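PDB 5O5C: putative decarboxylase involved in desferrioxamine biosynthesis from Erwinia amylovora, which probably decarboxylates lysine with the help of pyridoxal 5'-phosphate, supplying the diamine for biosynthesis of the siderophore desferrioxamine. Local coordinates for residues D133-D136 with T142-E145; Q146-W151 with L386-T391; I165-G170 with N174-L179; P370-K375 with T379-D384. All blocks are in the same frame, centred on the assembly; numbering follows the deposited sequence.

Interaction 1. Residues D133-D136 with T142-E145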
# COMPACT_ATOMS: atom_id res chain seq x y z
N ASP B 133 -9.83 5.58 -4.59
CA ASP B 133 -10.78 4.51 -4.63
C ASP B 133 -12.11 4.93 -5.25
O ASP B 133 -12.69 4.16 -6.01
CB ASP B 133 -10.94 3.84 -3.28
CG ASP B 133 -11.38 4.77 -2.20
OD1 ASP B 133 -11.01 5.96 -2.25
OD2 ASP B 133 -12.11 4.31 -1.31
N THR B 134 -12.56 6.16 -4.99
CA THR B 134 -13.81 6.62 -5.55
C THR B 134 -13.74 7.99 -6.17
O THR B 134 -12.94 8.85 -5.80
CB THR B 134 -14.98 6.65 -4.50
OG1 THR B 134 -14.66 7.59 -3.48
CG2 THR B 134 -15.21 5.31 -3.89
N TRP B 135 -14.63 8.23 -7.10
CA TRP B 135 -14.65 9.55 -7.75
C TRP B 135 -14.93 10.66 -6.70
O TRP B 135 -14.28 11.75 -6.70
CB TRP B 135 -15.61 9.56 -8.93
CG TRP B 135 -16.12 10.89 -9.23
CD1 TRP B 135 -17.21 11.49 -8.67
CD2 TRP B 135 -15.57 11.81 -10.13
NE1 TRP B 135 -17.36 12.72 -9.17
CE2 TRP B 135 -16.37 12.94 -10.08
CE3 TRP B 135 -14.51 11.75 -11.04
CZ2 TRP B 135 -16.13 14.03 -10.87
CZ3 TRP B 135 -14.26 12.79 -11.76
CH2 TRP B 135 -15.07 13.95 -11.70
N ASP B 136 -15.79 10.35 -5.75
CA ASP B 136 -16.18 11.37 -4.75
C ASP B 136 -15.12 11.67 -3.66
O ASP B 136 -15.37 12.46 -2.77
CB ASP B 136 -17.56 11.06 -4.18
CG ASP B 136 -17.60 9.81 -3.36
OD1 ASP B 136 -16.55 9.24 -3.04
OD2 ASP B 136 -18.71 9.33 -3.10
N THR B 142 -8.95 10.48 -10.37
CA THR B 142 -9.47 9.20 -10.86
C THR B 142 -9.20 9.08 -12.34
O THR B 142 -8.76 7.99 -12.80
CB THR B 142 -10.95 9.00 -10.52
OG1 THR B 142 -11.04 8.62 -9.13
CG2 THR B 142 -11.59 7.92 -11.37
N LEU B 143 -9.40 10.18 -13.06
CA LEU B 143 -9.21 10.22 -14.50
C LEU B 143 -7.72 10.20 -14.80
O LEU B 143 -7.29 9.47 -15.73
CB LEU B 143 -9.87 11.47 -15.11
CG LEU B 143 -11.35 11.64 -14.83
CD1 LEU B 143 -11.90 12.95 -15.33
CD2 LEU B 143 -12.11 10.50 -15.47
N ILE B 144 -6.91 10.94 -14.03
CA ILE B 144 -5.45 10.91 -14.21
C ILE B 144 -4.91 9.49 -14.10
O ILE B 144 -4.20 9.01 -15.00
CB ILE B 144 -4.69 11.85 -13.26
CG1 ILE B 144 -4.80 13.30 -13.72
CG2 ILE B 144 -3.22 11.48 -13.17
CD1 ILE B 144 -4.48 14.27 -12.60
N GLU B 145 -5.28 8.78 -13.04
CA GLU B 145 -4.78 7.40 -12.91
C GLU B 145 -5.11 6.58 -14.19
O GLU B 145 -4.28 5.78 -14.68
CB GLU B 145 -5.32 6.71 -11.66
CG GLU B 145 -5.04 5.20 -11.67
CD GLU B 145 -5.15 4.53 -10.32
OE1 GLU B 145 -4.99 5.28 -9.30
OE2 GLU B 145 -5.44 3.27 -10.29

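Interaction 2. Residues Q146-W151 with L386-T391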
# COMPACT_ATOMS: atom_id res chain seq x y z
N GLN B 146 -6.34 6.73 -14.68
CA GLN B 146 -6.78 5.98 -15.84
C GLN B 146 -5.92 6.26 -17.05
O GLN B 146 -5.57 5.34 -17.77
CB GLN B 146 -8.24 6.24 -16.19
CG GLN B 146 -8.75 5.18 -17.17
CD GLN B 146 -8.86 3.79 -16.59
OE1 GLN B 146 -9.48 3.59 -15.54
NE2 GLN B 146 -8.28 2.80 -17.28
N LYS B 147 -5.58 7.53 -17.24
CA LYS B 147 -4.59 7.99 -18.22
C LYS B 147 -3.24 7.32 -18.08
O LYS B 147 -2.72 6.73 -19.02
CB LYS B 147 -4.40 9.53 -18.12
CG LYS B 147 -4.15 10.21 -19.44
CD LYS B 147 -5.45 10.64 -20.10
CE LYS B 147 -5.20 11.03 -21.55
NZ LYS B 147 -6.46 11.36 -22.26
N VAL B 148 -2.66 7.36 -16.89
CA VAL B 148 -1.41 6.64 -16.72
C VAL B 148 -1.48 5.15 -17.01
O VAL B 148 -0.56 4.60 -17.60
CB VAL B 148 -0.74 6.84 -15.35
CG1 VAL B 148 0.60 6.15 -15.34
CG2 VAL B 148 -0.50 8.31 -15.09
N ILE B 149 -2.53 4.50 -16.52
CA ILE B 149 -2.81 3.13 -16.79
C ILE B 149 -2.92 2.81 -18.28
O ILE B 149 -2.27 1.86 -18.76
CB ILE B 149 -4.11 2.71 -16.07
CG1 ILE B 149 -3.78 2.48 -14.62
CG2 ILE B 149 -4.69 1.43 -16.63
CD1 ILE B 149 -4.98 2.18 -13.81
N ASP B 150 -3.75 3.59 -18.96
CA ASP B 150 -3.99 3.41 -20.41
C ASP B 150 -2.71 3.66 -21.18
O ASP B 150 -2.42 2.90 -22.04
CB ASP B 150 -5.02 4.37 -20.96
CG ASP B 150 -6.45 4.10 -20.45
OD1 ASP B 150 -6.86 2.98 -20.02
OD2 ASP B 150 -7.19 5.08 -20.54
N TRP B 151 -1.96 4.71 -20.85
CA TRP B 151 -0.63 4.92 -21.44
C TRP B 151 0.30 3.71 -21.23
O TRP B 151 1.05 3.31 -22.13
CB TRP B 151 0.02 6.18 -20.89
CG TRP B 151 1.46 6.42 -21.34
CD1 TRP B 151 1.84 7.06 -22.48
CD2 TRP B 151 2.68 6.05 -20.65
NE1 TRP B 151 3.21 7.09 -22.57
CE2 TRP B 151 3.76 6.49 -21.46
CE3 TRP B 151 2.97 5.36 -19.47
CZ2 TRP B 151 5.11 6.28 -21.12
CZ3 TRP B 151 4.33 5.15 -19.12
CH2 TRP B 151 5.38 5.62 -19.95
N LEU B 386 -0.14 10.23 -9.63
CA LEU B 386 0.32 11.62 -9.89
C LEU B 386 1.81 11.69 -10.18
O LEU B 386 2.24 12.63 -10.89
CB LEU B 386 -0.02 12.57 -8.79
CG LEU B 386 0.25 14.06 -8.95
CD1 LEU B 386 -0.54 14.68 -10.07
CD2 LEU B 386 -0.03 14.77 -7.64
N LYS B 387 2.54 10.70 -9.66
CA LYS B 387 3.97 10.62 -9.80
C LYS B 387 4.38 10.29 -11.22
O LYS B 387 5.27 10.94 -11.71
CB LYS B 387 4.58 9.61 -8.84
CG LYS B 387 4.44 10.05 -7.39
CD LYS B 387 5.10 9.10 -6.40
CE LYS B 387 4.07 8.28 -5.64
NZ LYS B 387 4.73 7.62 -4.49
N MET B 388 3.73 9.29 -11.83
CA MET B 388 3.98 8.91 -13.19
C MET B 388 3.36 9.96 -14.09
O MET B 388 3.88 10.23 -15.16
CB MET B 388 3.43 7.48 -13.50
CG MET B 388 4.39 6.37 -13.07
SD MET B 388 5.80 6.59 -14.17
CE MET B 388 7.17 6.65 -13.25
N TRP B 389 2.29 10.61 -13.63
CA TRP B 389 1.64 11.61 -14.43
C TRP B 389 2.48 12.86 -14.58
O TRP B 389 2.67 13.39 -15.74
CB TRP B 389 0.26 11.94 -13.90
CG TRP B 389 -0.61 12.39 -14.97
CD1 TRP B 389 -1.31 11.60 -15.88
CD2 TRP B 389 -0.84 13.72 -15.34
NE1 TRP B 389 -1.97 12.39 -16.77
CE2 TRP B 389 -1.69 13.69 -16.48
CE3 TRP B 389 -0.39 14.94 -14.84
CZ2 TRP B 389 -2.15 14.85 -17.09
CZ3 TRP B 389 -0.81 16.06 -15.44
CH2 TRP B 389 -1.71 16.02 -16.56
N LEU B 390 2.97 13.36 -13.45
CA LEU B 390 3.84 14.53 -13.52
C LEU B 390 5.21 14.22 -14.11
O LEU B 390 5.80 15.10 -14.73
CB LEU B 390 3.96 15.27 -12.19
CG LEU B 390 2.67 15.94 -11.69
CD1 LEU B 390 2.84 16.33 -10.23
CD2 LEU B 390 2.18 17.14 -12.46
N THR B 391 5.72 13.00 -13.98
CA THR B 391 6.97 12.66 -14.61
C THR B 391 6.86 12.77 -16.13
O THR B 391 7.69 13.44 -16.78
CB THR B 391 7.51 11.29 -14.17
OG1 THR B 391 7.82 11.32 -12.75
CG2 THR B 391 8.72 10.93 -14.95

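Interaction 3. Residues I165-G170 with N174-L179. With PLP (pyridoxal-5'-phosphate), chain H.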
# COMPACT_ATOMS: atom_id res chain seq x y z
N ILE B 165 -4.80 -1.22 -12.50
CA ILE B 165 -5.01 -0.50 -11.27
C ILE B 165 -3.67 -0.27 -10.57
O ILE B 165 -2.74 -1.03 -10.74
CB ILE B 165 -6.01 -1.29 -10.41
CG1 ILE B 165 -6.22 -0.64 -9.07
CG2 ILE B 165 -5.56 -2.72 -10.21
CD1 ILE B 165 -7.13 0.54 -9.13
N PHE B 166 -3.56 0.81 -9.83
CA PHE B 166 -2.39 1.03 -9.03
C PHE B 166 -2.59 0.29 -7.69
O PHE B 166 -3.65 0.37 -7.05
CB PHE B 166 -2.12 2.50 -8.86
CG PHE B 166 -1.31 3.13 -9.96
CD1 PHE B 166 -1.91 3.58 -11.12
CD2 PHE B 166 0.07 3.35 -9.79
CE1 PHE B 166 -1.17 4.16 -12.14
CE2 PHE B 166 0.82 3.95 -10.81
CZ PHE B 166 0.21 4.37 -11.97
N THR B 167 -1.53 -0.38 -7.26
CA THR B 167 -1.46 -1.09 -5.99
C THR B 167 -0.29 -0.63 -5.18
O THR B 167 0.46 0.19 -5.64
CB THR B 167 -1.15 -2.54 -6.26
OG1 THR B 167 0.14 -2.58 -6.87
CG2 THR B 167 -2.16 -3.13 -7.19
N SER B 168 -0.05 -1.26 -4.02
CA SER B 168 1.03 -0.85 -3.15
C SER B 168 2.35 -1.16 -3.73
O SER B 168 3.36 -0.57 -3.36
CB SER B 168 0.95 -1.49 -1.77
OG SER B 168 0.81 -2.87 -1.72
N GLY B 169 2.35 -2.15 -4.62
CA GLY B 169 3.54 -2.58 -5.27
C GLY B 169 3.38 -3.99 -5.75
O GLY B 169 2.27 -4.61 -5.74
N GLY B 170 4.53 -4.48 -6.15
CA GLY B 170 4.73 -5.70 -6.88
C GLY B 170 4.19 -6.91 -6.25
O GLY B 170 3.62 -7.72 -6.95
N ASN B 174 1.16 -9.16 -7.78
CA ASN B 174 1.34 -10.62 -7.93
C ASN B 174 0.26 -11.37 -7.20
O ASN B 174 -0.18 -12.39 -7.69
CB ASN B 174 2.72 -11.13 -7.53
CG ASN B 174 3.79 -10.82 -8.57
OD1 ASN B 174 3.49 -10.49 -9.72
ND2 ASN B 174 5.05 -10.95 -8.17
N LEU B 175 -0.20 -10.85 -6.07
CA LEU B 175 -1.33 -11.49 -5.39
C LEU B 175 -2.58 -11.41 -6.27
O LEU B 175 -3.28 -12.44 -6.45
CB LEU B 175 -1.59 -10.89 -4.03
CG LEU B 175 -2.87 -11.32 -3.31
CD1 LEU B 175 -2.91 -12.82 -3.16
CD2 LEU B 175 -2.93 -10.63 -1.95
N MET B 176 -2.80 -10.25 -6.88
CA MET B 176 -4.02 -10.06 -7.66
C MET B 176 -3.96 -10.98 -8.87
O MET B 176 -4.98 -11.57 -9.23
CB MET B 176 -4.20 -8.61 -8.12
CG MET B 176 -4.47 -7.61 -7.03
SD MET B 176 -4.70 -6.03 -7.85
CE MET B 176 -4.93 -4.88 -6.50
N ALA B 177 -2.75 -11.14 -9.43
CA ALA B 177 -2.53 -12.06 -10.58
C ALA B 177 -2.87 -13.53 -10.30
O ALA B 177 -3.57 -14.20 -11.12
CB ALA B 177 -1.13 -11.94 -11.15
N MET B 178 -2.42 -14.04 -9.15
CA MET B 178 -2.73 -15.42 -8.82
C MET B 178 -4.21 -15.55 -8.37
O MET B 178 -4.82 -16.60 -8.54
CB MET B 178 -1.76 -15.95 -7.78
CG MET B 178 -0.29 -15.91 -8.19
SD MET B 178 0.04 -16.75 -9.74
CE MET B 178 -0.41 -18.37 -9.44
N LEU B 179 -4.78 -14.47 -7.84
CA LEU B 179 -6.15 -14.46 -7.41
C LEU B 179 -7.08 -14.61 -8.65
O LEU B 179 -7.94 -15.50 -8.68
CB LEU B 179 -6.46 -13.21 -6.62
CG LEU B 179 -7.91 -12.91 -6.19
CD1 LEU B 179 -8.62 -13.99 -5.42
CD2 LEU B 179 -7.86 -11.61 -5.38
N1 PLP H . 8.47 -9.23 -8.70
C2 PLP H . 9.76 -9.02 -9.02
C2A PLP H . 10.32 -9.53 -10.31
C3 PLP H . 10.61 -8.27 -8.09
O3 PLP H . 11.94 -8.02 -8.35
C4 PLP H . 9.95 -7.78 -6.85
C4A PLP H . 10.72 -7.08 -5.80
C5 PLP H . 8.54 -8.08 -6.62
C6 PLP H . 7.87 -8.82 -7.57
C5A PLP H . 7.87 -7.60 -5.35
O4P PLP H . 7.76 -6.18 -5.53
P PLP H . 7.34 -5.08 -4.42
O1P PLP H . 8.52 -5.00 -3.50
O2P PLP H . 7.19 -3.81 -5.21
O3P PLP H . 6.09 -5.50 -3.73

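Interaction 4. Residues P370-K375 with T379-D384. With PLP (pyridoxal-5'-phosphate), chain G.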
# COMPACT_ATOMS: atom_id res chain seq x y z
N PRO B 370 -17.11 6.79 -12.29
CA PRO B 370 -15.88 6.00 -12.20
C PRO B 370 -15.33 5.79 -10.78
O PRO B 370 -14.74 6.72 -10.20
CB PRO B 370 -14.90 6.81 -13.04
CG PRO B 370 -15.38 8.21 -12.94
CD PRO B 370 -16.86 8.08 -12.95
N ASN B 371 -15.57 4.60 -10.24
CA ASN B 371 -14.99 4.12 -8.99
C ASN B 371 -13.92 3.04 -9.13
O ASN B 371 -14.25 1.87 -9.28
CB ASN B 371 -16.06 3.57 -8.07
CG ASN B 371 -17.05 4.63 -7.62
OD1 ASN B 371 -16.68 5.79 -7.35
ND2 ASN B 371 -18.31 4.24 -7.60
N LEU B 372 -12.65 3.40 -8.97
CA LEU B 372 -11.55 2.45 -9.21
C LEU B 372 -11.46 1.34 -8.17
O LEU B 372 -10.90 0.27 -8.46
CB LEU B 372 -10.22 3.18 -9.36
CG LEU B 372 -10.12 4.32 -10.38
CD1 LEU B 372 -8.74 4.98 -10.31
CD2 LEU B 372 -10.36 3.89 -11.81
N VAL B 373 -12.02 1.57 -6.96
CA VAL B 373 -12.19 0.50 -5.96
C VAL B 373 -12.78 -0.79 -6.57
O VAL B 373 -12.40 -1.88 -6.18
CB VAL B 373 -12.96 0.96 -4.66
CG1 VAL B 373 -14.48 0.85 -4.80
CG2 VAL B 373 -12.51 0.14 -3.46
N ASN B 374 -13.62 -0.67 -7.60
CA ASN B 374 -14.18 -1.89 -8.19
C ASN B 374 -13.13 -2.85 -8.79
O ASN B 374 -13.41 -4.03 -8.89
CB ASN B 374 -15.30 -1.53 -9.18
CG ASN B 374 -16.42 -0.72 -8.52
OD1 ASN B 374 -16.68 0.41 -8.91
ND2 ASN B 374 -17.04 -1.27 -7.48
N LYS B 375 -11.93 -2.37 -9.10
CA LYS B 375 -10.81 -3.18 -9.61
C LYS B 375 -9.67 -3.48 -8.61
O LYS B 375 -8.62 -4.05 -8.96
CB LYS B 375 -10.17 -2.47 -10.83
CG LYS B 375 -11.13 -1.93 -11.88
CD LYS B 375 -10.46 -1.22 -13.05
CE LYS B 375 -9.83 0.10 -12.67
NZ LYS B 375 -9.34 0.88 -13.82
N THR B 379 -9.04 -0.52 -0.23
CA THR B 379 -10.07 0.46 -0.16
C THR B 379 -9.47 1.88 -0.31
O THR B 379 -9.13 2.28 -1.39
CB THR B 379 -10.99 0.23 1.06
OG1 THR B 379 -11.38 -1.16 1.15
CG2 THR B 379 -12.30 1.06 0.88
N THR B 380 -9.29 2.61 0.78
CA THR B 380 -8.61 3.86 0.76
C THR B 380 -7.23 3.75 0.08
O THR B 380 -6.41 2.92 0.47
CB THR B 380 -8.41 4.35 2.19
OG1 THR B 380 -9.67 4.62 2.71
CG2 THR B 380 -7.60 5.60 2.24
N ARG B 381 -6.99 4.59 -0.90
CA ARG B 381 -5.79 4.49 -1.69
C ARG B 381 -5.31 5.87 -2.14
O ARG B 381 -6.07 6.66 -2.60
CB ARG B 381 -6.01 3.58 -2.87
CG ARG B 381 -4.74 3.11 -3.54
CD ARG B 381 -5.10 2.14 -4.67
NE ARG B 381 -5.34 2.84 -5.94
CZ ARG B 381 -6.49 2.89 -6.60
NH1 ARG B 381 -7.61 2.34 -6.12
NH2 ARG B 381 -6.53 3.53 -7.75
N ARG B 382 -4.02 6.10 -2.01
CA ARG B 382 -3.38 7.37 -2.28
C ARG B 382 -3.10 7.54 -3.77
O ARG B 382 -3.09 6.59 -4.53
CB ARG B 382 -2.12 7.51 -1.41
CG ARG B 382 -0.88 6.75 -1.88
CD ARG B 382 0.22 6.72 -0.85
NE ARG B 382 0.70 8.04 -0.54
CZ ARG B 382 1.81 8.63 -0.98
NH1 ARG B 382 2.68 8.04 -1.79
NH2 ARG B 382 2.06 9.88 -0.57
N PHE B 383 -2.96 8.77 -4.19
CA PHE B 383 -2.89 9.14 -5.62
C PHE B 383 -1.48 8.93 -6.20
O PHE B 383 -0.80 9.85 -6.68
CB PHE B 383 -3.35 10.57 -5.73
CG PHE B 383 -3.52 11.11 -7.12
CD1 PHE B 383 -3.57 10.32 -8.26
CD2 PHE B 383 -3.63 12.49 -7.27
CE1 PHE B 383 -3.71 10.90 -9.52
CE2 PHE B 383 -3.78 13.06 -8.52
CZ PHE B 383 -3.82 12.27 -9.64
N ASP B 384 -1.05 7.67 -6.18
CA ASP B 384 0.32 7.32 -6.63
C ASP B 384 0.55 7.64 -8.10
O ASP B 384 1.65 8.02 -8.55
CB ASP B 384 0.60 5.88 -6.30
CG ASP B 384 1.15 5.68 -4.87
OD1 ASP B 384 1.76 6.66 -4.32
OD2 ASP B 384 0.97 4.55 -4.31
N1 PLP G . -12.86 -0.93 8.77
C2 PLP G . -13.58 0.18 9.06
C2A PLP G . -14.44 0.25 10.29
C3 PLP G . -13.51 1.36 8.20
O3 PLP G . -14.26 2.46 8.52
C4 PLP G . -12.65 1.28 7.00
C4A PLP G . -12.51 2.43 6.07
C5 PLP G . -11.91 -0.00 6.77
C6 PLP G . -12.05 -1.04 7.70
C5A PLP G . -10.99 -0.15 5.58
O4P PLP G . -9.85 0.70 5.73
P PLP G . -9.14 1.42 4.48
O1P PLP G . -8.10 2.28 5.16
O2P PLP G . -8.57 0.25 3.70
O3P PLP G . -10.20 2.21 3.78

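Interaction 1. Residues D133-D136 with T142-E145
The indole of Trp-135 meets Leu-143 at its edge. Leu-143 CD1 lies near the ring plane, 4.3 Å from Trp-135 CZ3, so the methyl abuts the six-membered ring from the side. Phe-462 of the second subunit also packs against Trp-135. The contact sits where the short, weakly bonded helix 135-138 gives way to helix 140-156, in the decarboxylase domain of a fold type I PLP enzyme.

The indole gets to Leu-143 by swinging CG roughly opposite the backbone N (chi1 155°). Leu-143 also packs on Phe-71 of the second subunit, so the contact borders the dimer interface.

Nearer the backbone the contact is looser. Thr-142 OG1 stands 4.0 Å from Trp-135 CA and 3.8 Å from Thr-134 O. Ser-138 OG spans this gap, bonding to both Thr-134 O and Thr-142 OG1. A serine hydroxyl thus links the two segments indirectly. Thr-142 CG2 is anti to the backbone N, which leaves OG1 beside that N and on the side facing residues 133-136.

Segment 133-136 is also braced from within. Thr-134 OG1 pairs with Gln-137, and it donates to Asp-136 OD1, approaching that oxygen nearly along its C-O axis. The modelled distance from Thr-134 OG1 to Asp-136 OD1, 2.5 Å, is unusually short, and its exact length is doubtful.

Interaction 2. Residues Q146-W151 with L386-T391
Val-148 fits between Met-388 and Trp-389, and the contact is mostly apolar. The two short helices pass with their axes 9.4 Å apart and inclined at 71°. The valine divides its methyls between two partners. CG1, anti to the backbone N (chi1 -175°), meets Met-388 CB at 3.6 Å, and the two side chains lie roughly perpendicular. CG2 comes up to the indole of Trp-389 in the plane of the ring, 3.5 Å from Trp-389 CD1.

Lys-147 adds a second edge contact. Its CB lies 4.0 Å from Trp-389 NE1, close to the ring plane, and its CG is hardly farther. The lysine chain then bends at chi2 and leads away, and NZ bonds to the carbonyl of Phe-71 of the second subunit. Trp-389 also takes part in a cation-pi contact with Arg-393.

The polar bonds run within each helix. Gln-146 NE2 donates to Asp-150 OD1 at 3.1 Å, coming from above the carboxylate plane. Thr-391 OG1 donates to Lys-387 O at 2.8 Å. The same carbonyl accepts the routine helix bond from Thr-391 N, and the two donors come from opposite faces of its plane.

Val-148 also touches Phe-166 on the edge strand 163-167. Helix 140-156 thus packs on both helix 385-394 and the edge strand of the central sheet, and Val-148 sits where the three meet, in the alpha/beta large domain of a fold type I PLP enzyme.

Interaction 3. Residues I165-G170 with N174-L179
Ile-165 CG2 faces the thioether of Met-176, 4.2 Å from its SD, and the methionine passes nearly square to the isoleucine. Phe-166 turns to the other side of the strand, where it packs on helix 140-156. Thr-167 brings the contact back to the methionine. Its CG2 and Met-176 CE meet tip to tip at 3.3 Å, tighter than usual for two carbons. The extended chain of Met-176, straight beyond CG, carries the methyl that far. Thr-167 OG1 points elsewhere and bonds to Ser-173 OG.

After the strand the backbone swings through Ser-168 and Gly-169, which is the N-cap of helix 170-189. Strand, glycine-containing loop and helix N-terminus together make the phosphate-binding element of a fold type I PLP enzyme. The helix N-terminus faces the phosphate and probably helps to stabilise its negative charge.

Gly-170 has no side chain, and its CA approaches O4P of the cofactor to 3.4 Å. Its N donates to O2P at 2.9 Å with an angle of 152°. Its O accepts from Asn-174 N at 3.0 Å, a bond of the first turn of the helix. Asn-174 itself reaches the pyridine ring, with ND2 3.6 Å from C6 of the cofactor. Its amide is held on both ends: OD1 accepts from His-296, and ND2 donates to Ser-218 and Asp-298.

Interaction 4. Residues P370-K375 with T379-D384
Leu-372 runs across the chain of Arg-381, close to perpendicular to it. Leu-372 CD1 touches the guanidinium at its edge, in the plane of the group, 3.7 Å from Arg-381 NH2. Leu-372 CB lies slightly farther from the same nitrogen. The arginine gets there with CG anti to the backbone N (chi1 -164°) and a bend at chi3. Its NH2 has a stronger partner in Glu-145, with which it forms a salt bridge, so the leucine flanks a buried ion pair.

Val-373 packs against the backbone of Thr-379. CG2, anti to its backbone N, lies 4.1 Å from Thr-379 CA and 4.4 Å from Thr-379 CG2. The Thr-379 side chain starts out away from the 370-375 segment. Its hydroxyl bonds to Thr-171 of the second subunit.

Thr-380 likewise faces the dimer partner, where its two donors grip one oxygen of the cofactor phosphate. Thr-380 OG1 reaches O3P at 2.7 Å, and Thr-380 N reaches O3P at 3.2 Å. Thr-171, Thr-273 and His-329 of the second subunit also bond to this cofactor. The loop therefore completes a PLP site shared across the dimer, as in other group II decarboxylases.

Both segments lie in the long loop between strand 339-343 and helix 385-394. Leu-372 rests on helix 140-156 and, with Arg-381, on strand 163-167. Arg-382 and Asp-384 turn to helix 116-128, where both touch Met-125.

Overall arrangement
Interactions 1 and 4 lie closest together, with centres about 7 Å apart. They are joined by a probable backbone hydrogen bond between Asp-133 O and Val-373 N (2.8 Å). Glu-145 OE2 lies 3.1 Å from Phe-166 N, which ties interaction 1 to interaction 3. Interaction 2 continues along the helix of interaction 1, and Ile-144 CG2 packs 3.3 Å from Trp-389 CG. In sequence, interactions 3 and 4 are nested inside the loop closed by interaction 2. Interactions 3 and 4 each bind a PLP phosphate, but of different sites: residues 165-170 serve one cofactor, and residues 379-384 reach the one bound chiefly by the second subunit.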